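Local coordinates for nucleoporin nup120 (Schizosaccharomyces pombe, PDB 4GQ2), which serves as a structural component of the nuclear pore complex, whose nucleoporins build the pore and can dock transiently associated nuclear transport factors, at residues S739-E744 / N768-F773; S733-N738 / T814-K819; Q668-F673 / M761-S766; A8-D13 / V678-D683. All blocks are in the same frame, centred on the assembly; numbering follows the deposited sequence.

Interaction 1: residues S739-E744 / N768-F773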
# COMPACT_ATOMS: atom_id res chain seq x y z
N SER A 739 1.59 -2.33 -3.23
CA SER A 739 0.55 -1.37 -3.59
C SER A 739 0.13 -0.48 -2.43
O SER A 739 -0.08 0.71 -2.62
CB SER A 739 -0.66 -2.09 -4.17
OG SER A 739 -1.55 -1.15 -4.74
N ALA A 740 0.03 -1.07 -1.23
CA ALA A 740 -0.35 -0.32 -0.03
C ALA A 740 0.84 0.06 0.85
O ALA A 740 0.67 0.63 1.94
CB ALA A 740 -1.38 -1.10 0.77
N LEU A 741 2.04 -0.23 0.37
CA LEU A 741 3.25 0.00 1.13
C LEU A 741 3.68 1.46 1.05
O LEU A 741 4.18 1.93 0.02
CB LEU A 741 4.36 -0.93 0.65
CG LEU A 741 5.66 -1.04 1.44
CD1 LEU A 741 5.46 -0.85 2.93
CD2 LEU A 741 6.27 -2.40 1.17
N LEU A 742 3.47 2.19 2.15
CA LEU A 742 3.78 3.61 2.19
C LEU A 742 5.24 3.85 2.49
O LEU A 742 5.80 3.28 3.43
CB LEU A 742 2.88 4.33 3.20
CG LEU A 742 1.48 4.57 2.63
CD1 LEU A 742 0.49 4.91 3.74
CD2 LEU A 742 1.53 5.68 1.58
N LEU A 743 5.85 4.68 1.66
CA LEU A 743 7.27 4.97 1.73
C LEU A 743 7.58 6.04 2.76
O LEU A 743 6.74 6.90 3.04
CB LEU A 743 7.80 5.38 0.35
CG LEU A 743 7.84 4.31 -0.74
CD1 LEU A 743 8.46 4.87 -2.01
CD2 LEU A 743 8.60 3.06 -0.28
N GLU A 744 8.78 5.99 3.32
CA GLU A 744 9.22 6.98 4.30
C GLU A 744 9.63 8.30 3.65
O GLU A 744 10.16 8.32 2.54
CB GLU A 744 10.36 6.41 5.15
CG GLU A 744 9.92 5.30 6.10
CD GLU A 744 11.08 4.52 6.69
OE1 GLU A 744 11.88 3.94 5.92
OE2 GLU A 744 11.18 4.47 7.94
N ASN A 768 5.03 8.08 -3.46
CA ASN A 768 4.40 7.77 -2.17
C ASN A 768 4.31 6.29 -1.80
O ASN A 768 4.30 5.94 -0.62
CB ASN A 768 3.01 8.40 -2.06
CG ASN A 768 3.04 9.84 -1.58
OD1 ASN A 768 4.07 10.34 -1.13
ND2 ASN A 768 1.91 10.52 -1.66
N THR A 769 4.22 5.42 -2.80
CA THR A 769 4.10 3.99 -2.52
C THR A 769 5.21 3.19 -3.18
O THR A 769 5.82 3.64 -4.16
CB THR A 769 2.75 3.42 -2.97
OG1 THR A 769 2.73 3.29 -4.39
CG2 THR A 769 1.59 4.33 -2.51
N ALA A 770 5.44 1.99 -2.65
CA ALA A 770 6.39 1.06 -3.25
C ALA A 770 6.00 0.66 -4.69
O ALA A 770 6.87 0.40 -5.52
CB ALA A 770 6.53 -0.18 -2.38
N LEU A 771 4.70 0.60 -4.98
CA LEU A 771 4.25 0.24 -6.33
C LEU A 771 4.43 1.39 -7.33
O LEU A 771 4.64 1.15 -8.51
CB LEU A 771 2.81 -0.27 -6.32
CG LEU A 771 2.28 -0.88 -7.62
CD1 LEU A 771 3.12 -2.07 -8.06
CD2 LEU A 771 0.81 -1.27 -7.48
N GLN A 772 4.34 2.62 -6.84
CA GLN A 772 4.63 3.80 -7.67
C GLN A 772 6.13 3.86 -7.98
O GLN A 772 6.53 4.22 -9.08
CB GLN A 772 4.15 5.10 -7.00
CG GLN A 772 2.64 5.18 -6.81
CD GLN A 772 2.19 6.29 -5.87
OE1 GLN A 772 2.99 6.87 -5.13
NE2 GLN A 772 0.89 6.59 -5.89
N PHE A 773 6.95 3.51 -6.99
CA PHE A 773 8.41 3.40 -7.15
C PHE A 773 8.74 2.35 -8.23
O PHE A 773 9.52 2.62 -9.15
CB PHE A 773 9.01 3.03 -5.80
CG PHE A 773 10.51 3.02 -5.76
CD1 PHE A 773 11.23 1.90 -6.17
CD2 PHE A 773 11.21 4.10 -5.23
CE1 PHE A 773 12.61 1.87 -6.09
CE2 PHE A 773 12.60 4.08 -5.15
CZ PHE A 773 13.30 2.96 -5.58
O HOH W 1 0.42 2.25 -4.99
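Leu-741 and Leu-743 meet Asn-768 and Ala-770 in a single antiparallel beta bridge, where the chain that has just left helix 719-739 runs past the start of helix 770-777. Leu-742 and Thr-769 are its non-hydrogen-bonded pair. Ala-770 N donates to Leu-741 O at 3.0 Å, in the carbonyl plane, while the bond from Leu-743 N to Asn-768 O is almost straight (174° at the hydrogen). Next to the bridge a capping box starts the helix: Gln-772 N donates a hydrogen bond to Thr-769 OG1, and Gln-772 OE1 takes bonds from both Asn-768 N and Thr-769 N. Threonine suits the N-cap because its short side chain carries a hydroxyl acceptor, which chi1 of 75° turns toward Gln-772 N, while glutamine is long enough to return to two backbone amides. The apolar side is leucine against alanine: Leu-741 CB lies 3.8 Å from Ala-770 CB, the small methyl allowing close approach, and Leu-743 CD1 reaches Phe-773 CB. Ser-739 lays CB and OG beside Leu-771 CD2, its hydroxyl being bonded to Asp-683 of helix 672-703. A water spans the remaining step, 2.9 Å from Ser-739 O, to which it donates, and 2.6 Å from Thr-769 OG1.

Interaction 2: residues S733-N738 / T814-K819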
# COMPACT_ATOMS: atom_id res chain seq x y z
N SER A 733 1.85 -11.46 -6.18
CA SER A 733 1.51 -11.21 -4.77
C SER A 733 2.51 -10.29 -4.10
O SER A 733 2.14 -9.46 -3.29
CB SER A 733 1.37 -12.53 -3.99
OG SER A 733 0.40 -13.37 -4.59
N PHE A 734 3.78 -10.44 -4.45
CA PHE A 734 4.82 -9.51 -4.02
C PHE A 734 4.45 -8.06 -4.39
O PHE A 734 4.38 -7.18 -3.52
CB PHE A 734 6.17 -9.93 -4.60
CG PHE A 734 7.22 -8.87 -4.55
CD1 PHE A 734 7.84 -8.55 -3.35
CD2 PHE A 734 7.64 -8.23 -5.72
CE1 PHE A 734 8.84 -7.58 -3.31
CE2 PHE A 734 8.63 -7.26 -5.68
CZ PHE A 734 9.23 -6.93 -4.47
N LEU A 735 4.19 -7.81 -5.67
CA LEU A 735 3.80 -6.48 -6.11
C LEU A 735 2.49 -5.95 -5.50
O LEU A 735 2.37 -4.75 -5.25
CB LEU A 735 3.76 -6.39 -7.64
CG LEU A 735 5.15 -6.52 -8.29
CD1 LEU A 735 5.00 -6.74 -9.79
CD2 LEU A 735 6.03 -5.31 -8.02
N LEU A 736 1.53 -6.84 -5.26
CA LEU A 736 0.29 -6.45 -4.59
C LEU A 736 0.57 -5.94 -3.16
O LEU A 736 -0.09 -5.02 -2.68
CB LEU A 736 -0.75 -7.59 -4.61
CG LEU A 736 -1.44 -7.78 -5.97
CD1 LEU A 736 -2.32 -9.01 -6.00
CD2 LEU A 736 -2.25 -6.55 -6.35
N GLU A 737 1.57 -6.53 -2.51
CA GLU A 737 2.01 -6.06 -1.21
C GLU A 737 2.70 -4.69 -1.34
O GLU A 737 2.75 -3.93 -0.38
CB GLU A 737 2.93 -7.09 -0.54
CG GLU A 737 2.72 -7.20 0.97
CD GLU A 737 3.75 -8.08 1.67
OE1 GLU A 737 4.45 -7.57 2.58
OE2 GLU A 737 3.84 -9.28 1.33
N ASN A 738 3.21 -4.37 -2.53
CA ASN A 738 3.85 -3.08 -2.74
C ASN A 738 2.83 -1.95 -2.92
O ASN A 738 3.15 -0.76 -2.79
CB ASN A 738 4.80 -3.15 -3.95
CG ASN A 738 6.15 -3.75 -3.60
OD1 ASN A 738 7.15 -3.04 -3.56
ND2 ASN A 738 6.19 -5.07 -3.37
N THR A 814 14.59 -9.14 -5.99
CA THR A 814 15.91 -8.63 -5.67
C THR A 814 16.12 -7.26 -6.29
O THR A 814 16.56 -6.33 -5.61
CB THR A 814 17.02 -9.60 -6.10
OG1 THR A 814 16.78 -10.89 -5.53
CG2 THR A 814 18.36 -9.09 -5.64
N GLU A 815 15.76 -7.13 -7.56
CA GLU A 815 15.89 -5.87 -8.30
C GLU A 815 15.11 -4.74 -7.63
O GLU A 815 15.66 -3.68 -7.37
CB GLU A 815 15.42 -6.04 -9.74
CG GLU A 815 16.34 -6.89 -10.61
CD GLU A 815 15.86 -7.01 -12.05
OE1 GLU A 815 14.87 -6.34 -12.42
OE2 GLU A 815 16.49 -7.76 -12.82
N LEU A 816 13.83 -4.98 -7.35
CA LEU A 816 13.00 -3.93 -6.78
C LEU A 816 13.47 -3.55 -5.38
O LEU A 816 13.68 -2.37 -5.09
CB LEU A 816 11.51 -4.31 -6.79
CG LEU A 816 10.56 -3.33 -6.09
CD1 LEU A 816 10.71 -1.92 -6.67
CD2 LEU A 816 9.12 -3.81 -6.18
N VAL A 817 13.67 -4.56 -4.52
CA VAL A 817 14.12 -4.33 -3.14
C VAL A 817 15.49 -3.65 -3.09
O VAL A 817 15.72 -2.75 -2.26
CB VAL A 817 14.14 -5.64 -2.31
CG1 VAL A 817 14.72 -5.41 -0.93
CG2 VAL A 817 12.73 -6.21 -2.19
N GLU A 818 16.39 -4.05 -4.00
CA GLU A 818 17.73 -3.48 -4.07
C GLU A 818 17.66 -1.97 -4.34
O GLU A 818 18.37 -1.19 -3.71
CB GLU A 818 18.59 -4.20 -5.12
CG GLU A 818 20.09 -3.97 -4.99
CD GLU A 818 20.63 -2.89 -5.92
OE1 GLU A 818 19.87 -2.38 -6.77
OE2 GLU A 818 21.83 -2.56 -5.81
N LYS A 819 16.77 -1.58 -5.25
CA LYS A 819 16.57 -0.15 -5.56
C LYS A 819 15.97 0.61 -4.38
O LYS A 819 16.37 1.74 -4.09
CB LYS A 819 15.70 0.02 -6.80
CG LYS A 819 16.42 -0.23 -8.11
CD LYS A 819 17.50 0.82 -8.36
CE LYS A 819 18.10 0.68 -9.75
NZ LYS A 819 18.57 -0.71 -10.02
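Leu-816 pushes its CD2 methyl into a notch formed by Phe-734, Leu-735 and Asn-738, and this one methyl makes the tight part of a buried helix-to-helix contact. It joins helix 719-739 to helix 812-822, whose residues 815-822 fall in the range of the Nup120 HEAT-repeat family. Leu-816 CD2 lies 3.5 Å from Phe-734 CE2 and 3.4 Å from Asn-738 OD1; Leu-735 CD2 completes the notch. Leucine suits the place because its branched end can touch three neighbours at once; with CG opposite the backbone N (chi1 175°), the branch is carried out across the gap. Phe-734 is aimed to meet it, and its ring is probably steadied from within its own helix: Asn-738 ND2 sits 3.6 Å above the Phe-734 ring centre, donating at 2.8 Å to Phe-734 O from above that carbonyl's plane. The ring also packs edge-to-face with Trp-835. Elsewhere the pairing is loose. The segment axes run 26° from parallel but stay 12.2 Å apart, and Val-817 CG2 only grazes Phe-734 CZ at 4.2 Å. Phe-773 of helix 770-777 packs on Leu-816 as well, so a third helix shares the interface. Between these segments cohesion therefore rests on dispersion and burial of carbon: one N-H of the Asn-738 amide goes to its own helix, while OD1 merely packs against the methyl and gains no bond from Leu-816.

Interaction 3: residues Q668-F673 / M761-S766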
# COMPACT_ATOMS: atom_id res chain seq x y z
N GLN A 668 14.25 10.50 -19.52
CA GLN A 668 14.46 10.09 -18.13
C GLN A 668 13.18 10.08 -17.30
O GLN A 668 12.45 9.10 -17.31
CB GLN A 668 15.55 10.96 -17.47
CG GLN A 668 16.97 10.54 -17.80
CD GLN A 668 17.99 11.09 -16.82
OE1 GLN A 668 18.09 12.30 -16.62
NE2 GLN A 668 18.76 10.20 -16.21
N SER A 669 12.93 11.18 -16.59
CA SER A 669 11.98 11.20 -15.47
C SER A 669 10.51 11.21 -15.88
O SER A 669 10.10 12.03 -16.70
CB SER A 669 12.27 12.39 -14.54
OG SER A 669 11.53 12.28 -13.34
N PRO A 670 9.72 10.29 -15.30
CA PRO A 670 8.26 10.35 -15.43
C PRO A 670 7.71 11.40 -14.48
O PRO A 670 8.38 11.76 -13.51
CB PRO A 670 7.82 8.96 -14.98
CG PRO A 670 8.87 8.53 -14.01
CD PRO A 670 10.16 9.12 -14.52
N SER A 671 6.51 11.89 -14.75
CA SER A 671 5.83 12.76 -13.80
C SER A 671 5.34 11.91 -12.64
O SER A 671 5.12 10.70 -12.79
CB SER A 671 4.64 13.45 -14.46
OG SER A 671 3.57 12.54 -14.61
N LEU A 672 5.14 12.53 -11.48
CA LEU A 672 4.54 11.83 -10.35
C LEU A 672 3.17 11.29 -10.72
O LEU A 672 2.85 10.14 -10.42
CB LEU A 672 4.47 12.74 -9.13
CG LEU A 672 5.84 13.05 -8.50
CD1 LEU A 672 5.70 14.18 -7.48
CD2 LEU A 672 6.50 11.80 -7.91
N PHE A 673 2.37 12.11 -11.39
CA PHE A 673 1.02 11.71 -11.80
C PHE A 673 1.02 10.46 -12.67
O PHE A 673 0.12 9.61 -12.55
CB PHE A 673 0.29 12.87 -12.49
CG PHE A 673 -1.12 12.52 -12.91
CD1 PHE A 673 -2.11 12.31 -11.96
CD2 PHE A 673 -1.43 12.39 -14.24
CE1 PHE A 673 -3.40 11.99 -12.35
CE2 PHE A 673 -2.72 12.07 -14.64
CZ PHE A 673 -3.71 11.86 -13.69
N MET A 761 16.37 10.41 -12.26
CA MET A 761 15.04 9.92 -11.93
C MET A 761 14.68 10.50 -10.56
O MET A 761 14.98 9.94 -9.51
CB MET A 761 14.99 8.39 -11.94
CG MET A 761 13.59 7.81 -12.14
SD MET A 761 13.21 7.24 -13.81
CE MET A 761 13.74 5.53 -13.77
N GLU A 762 14.05 11.67 -10.62
CA GLU A 762 13.69 12.46 -9.44
C GLU A 762 12.43 11.88 -8.81
O GLU A 762 12.21 12.01 -7.61
CB GLU A 762 13.44 13.89 -9.89
CG GLU A 762 13.51 14.96 -8.81
CD GLU A 762 13.43 16.35 -9.41
OE1 GLU A 762 14.19 16.63 -10.36
OE2 GLU A 762 12.60 17.16 -8.94
N ALA A 763 11.60 11.27 -9.64
CA ALA A 763 10.33 10.71 -9.21
C ALA A 763 10.54 9.61 -8.18
O ALA A 763 9.72 9.43 -7.29
CB ALA A 763 9.53 10.20 -10.40
N LEU A 764 11.66 8.90 -8.29
CA LEU A 764 11.98 7.78 -7.38
C LEU A 764 12.07 8.18 -5.91
O LEU A 764 11.83 7.36 -5.02
CB LEU A 764 13.26 7.08 -7.82
CG LEU A 764 13.13 6.12 -9.01
CD1 LEU A 764 14.50 5.63 -9.47
CD2 LEU A 764 12.23 4.94 -8.69
N ALA A 765 12.41 9.44 -5.67
CA ALA A 765 12.60 9.96 -4.31
C ALA A 765 11.40 10.74 -3.77
O ALA A 765 11.41 11.16 -2.61
CB ALA A 765 13.86 10.82 -4.26
N SER A 766 10.37 10.93 -4.59
CA SER A 766 9.22 11.79 -4.23
C SER A 766 7.89 11.03 -4.25
O SER A 766 6.87 11.50 -3.75
CB SER A 766 9.16 13.00 -5.16
OG SER A 766 10.43 13.62 -5.30
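Met-761 starts out with CG opposite the backbone N (chi1 -158°) and then bends at both chi2 and chi3, a course that sets SD against the ring of Pro-670. The two side chains cross at about a right angle, Met-761 SD 3.7 Å from Pro-670 CD, although the methionine is poorly ordered and its position is the less certain. In Leu-672, CG lies opposite the carbonyl carbon (chi1 -70°), which brings Leu-672 CD2 to Ser-766 CB, 4.0 Å away. Between these two points lies Ala-763, whose CB points into the facing segment, 3.7 Å from Pro-670 O and 4.0 Å from Pro-670 CG; a small methyl suits a place where it meets the backbone carbonyl of Pro-670. Ser-669 turns its hydroxyl forward to the next residue, donating from OG to Pro-670 O at 3.2 Å, while Ser-669 OG lies 3.8 Å from both Glu-762 N and Ala-763 N, too far to bond. With an alanine here, Pro-670 O would probably lose this donor and the space beside the Glu-762 and Ala-763 amides would be less well filled. Just beyond, Ser-671 OG accepts from Leu-674 N and also bonds to Ser-90 O. What results is a helix start with a serine N-cap, its lead-in loop lying on the irregular turn that precedes helix 770-777.

Interaction 4: residues A8-D13 / V678-D683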
# COMPACT_ATOMS: atom_id res chain seq x y z
N ALA A 8 -8.99 4.47 -15.82
CA ALA A 8 -8.12 4.55 -14.66
C ALA A 8 -8.50 5.81 -13.90
O ALA A 8 -8.48 6.90 -14.46
CB ALA A 8 -6.67 4.61 -15.09
N VAL A 9 -8.85 5.65 -12.62
CA VAL A 9 -9.34 6.74 -11.79
C VAL A 9 -8.27 7.21 -10.81
O VAL A 9 -7.65 6.40 -10.13
CB VAL A 9 -10.61 6.29 -11.00
CG1 VAL A 9 -11.10 7.41 -10.09
CG2 VAL A 9 -11.73 5.88 -11.95
N VAL A 10 -8.06 8.52 -10.74
CA VAL A 10 -7.18 9.09 -9.72
C VAL A 10 -7.94 10.19 -8.96
O VAL A 10 -8.42 11.15 -9.57
CB VAL A 10 -5.86 9.65 -10.30
CG1 VAL A 10 -4.93 10.13 -9.20
CG2 VAL A 10 -5.16 8.59 -11.13
N PRO A 11 -8.06 10.05 -7.62
CA PRO A 11 -8.69 11.09 -6.84
C PRO A 11 -7.86 12.35 -6.92
O PRO A 11 -6.63 12.28 -6.99
CB PRO A 11 -8.66 10.52 -5.41
CG PRO A 11 -8.58 9.05 -5.59
CD PRO A 11 -7.71 8.88 -6.80
N ILE A 12 -8.52 13.50 -6.90
CA ILE A 12 -7.83 14.78 -6.94
C ILE A 12 -7.62 15.26 -5.50
O ILE A 12 -8.36 16.11 -4.99
CB ILE A 12 -8.59 15.81 -7.78
CG1 ILE A 12 -8.73 15.29 -9.20
CG2 ILE A 12 -7.85 17.14 -7.81
CD1 ILE A 12 -9.72 16.08 -10.03
N ASP A 13 -6.62 14.68 -4.86
CA ASP A 13 -6.20 15.09 -3.54
C ASP A 13 -4.68 15.06 -3.51
O ASP A 13 -4.05 14.49 -4.41
CB ASP A 13 -6.85 14.23 -2.44
CG ASP A 13 -6.53 12.74 -2.55
OD1 ASP A 13 -5.38 12.36 -2.86
OD2 ASP A 13 -7.43 11.92 -2.27
N VAL A 678 -0.11 4.66 -13.30
CA VAL A 678 0.38 3.32 -13.60
C VAL A 678 0.15 2.38 -12.41
O VAL A 678 -0.37 1.26 -12.60
CB VAL A 678 1.87 3.34 -14.01
CG1 VAL A 678 2.44 1.93 -14.05
CG2 VAL A 678 2.03 4.03 -15.36
N ALA A 679 0.51 2.83 -11.21
CA ALA A 679 0.33 2.05 -9.98
C ALA A 679 -1.12 1.61 -9.77
O ALA A 679 -1.36 0.48 -9.37
CB ALA A 679 0.83 2.81 -8.76
N ARG A 680 -2.07 2.49 -10.06
CA ARG A 680 -3.48 2.16 -9.88
C ARG A 680 -3.94 1.11 -10.88
O ARG A 680 -4.62 0.15 -10.51
CB ARG A 680 -4.36 3.42 -9.92
CG ARG A 680 -4.19 4.27 -8.67
CD ARG A 680 -4.91 5.62 -8.71
NE ARG A 680 -4.72 6.32 -7.44
CZ ARG A 680 -5.53 6.23 -6.39
NH1 ARG A 680 -6.64 5.49 -6.44
NH2 ARG A 680 -5.24 6.90 -5.28
N VAL A 681 -3.54 1.27 -12.14
CA VAL A 681 -3.86 0.28 -13.17
C VAL A 681 -3.19 -1.07 -12.87
O VAL A 681 -3.85 -2.11 -12.95
CB VAL A 681 -3.50 0.77 -14.59
CG1 VAL A 681 -3.64 -0.35 -15.61
CG2 VAL A 681 -4.37 1.95 -14.98
N LEU A 682 -1.90 -1.05 -12.50
CA LEU A 682 -1.19 -2.27 -12.10
C LEU A 682 -1.90 -3.01 -10.96
O LEU A 682 -2.14 -4.21 -11.05
CB LEU A 682 0.27 -1.99 -11.73
CG LEU A 682 1.19 -1.68 -12.91
CD1 LEU A 682 2.59 -1.34 -12.43
CD2 LEU A 682 1.22 -2.83 -13.92
N ASP A 683 -2.22 -2.28 -9.89
CA ASP A 683 -2.90 -2.86 -8.74
C ASP A 683 -4.15 -3.60 -9.21
O ASP A 683 -4.42 -4.74 -8.81
CB ASP A 683 -3.25 -1.76 -7.73
CG ASP A 683 -4.04 -2.28 -6.54
OD1 ASP A 683 -3.42 -2.81 -5.61
OD2 ASP A 683 -5.28 -2.14 -6.54
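Arg-680 lies against Pro-11, Val-10 and Val-9 where helix 672-703 crosses the end of strand 3-11, and most of the contact is its work. The flat part of the interaction is guanidinium on proline: Pro-11 CD sits over the centre of the Arg-680 group, 3.3 Å above its plane, so that ring C-H groups meet the pi face. Proline suits this spot because it offers a rigid carbon surface. The chain of Arg-680 is extended from CG to NE (chi2 174°, chi3 178°), which gives it the reach to meet that ring. On the way Arg-680 CD lies 3.2 Å from Val-9 O, a methylene beside a carbonyl oxygen. Apolar packing follows: Arg-680 CD is 3.8 Å from Val-10 CG2, and next in the helix Val-681 CG2 meets Ala-8 CB at 3.5 Å, a small residue where strand and helix come nearest. Between the two segments the nearest opposite charge is distant: Asp-13 OD1 is 6.0 Å from Arg-680 NH2, and its carboxylate is already bonded to Ser-16 N and Ile-434 N, so any attraction is probably modest. A serine in place of Arg-680 would be likely to leave the Pro-11 ring without its flat partner and to open a gap beside Val-10. The segment axes approach to 8.2 Å at an angle of 128°. On the strand side, Ala-8 and Val-10 are hydrogen-bonded to strand 539-544 within a mixed sheet; on the helix side, Val-678, Ala-679 and Leu-682 turn to helices 770-777 and 790-803, so helix 672-703 lies sandwiched between sheet and helices.

From the N terminus, interaction 4 opens first and closes by far the longest loop, bringing strand 3-11 of the mixed sheet to helix 672-703 after more than 660 intervening residues. Interaction 3 opens at the start of that same helix, before interaction 4 has closed, so the two cross. Interaction 2 then opens on helix 719-739 and ends on helix 812-822; interaction 1 is nested inside it, and both cross interaction 3. Helix 770-777 is the shared hub: it reaches Leu-764 of interaction 3 and helix 812-822, while Leu-771 packs on helix 672-703. Together they tie the sheet to successive helices of the helical region.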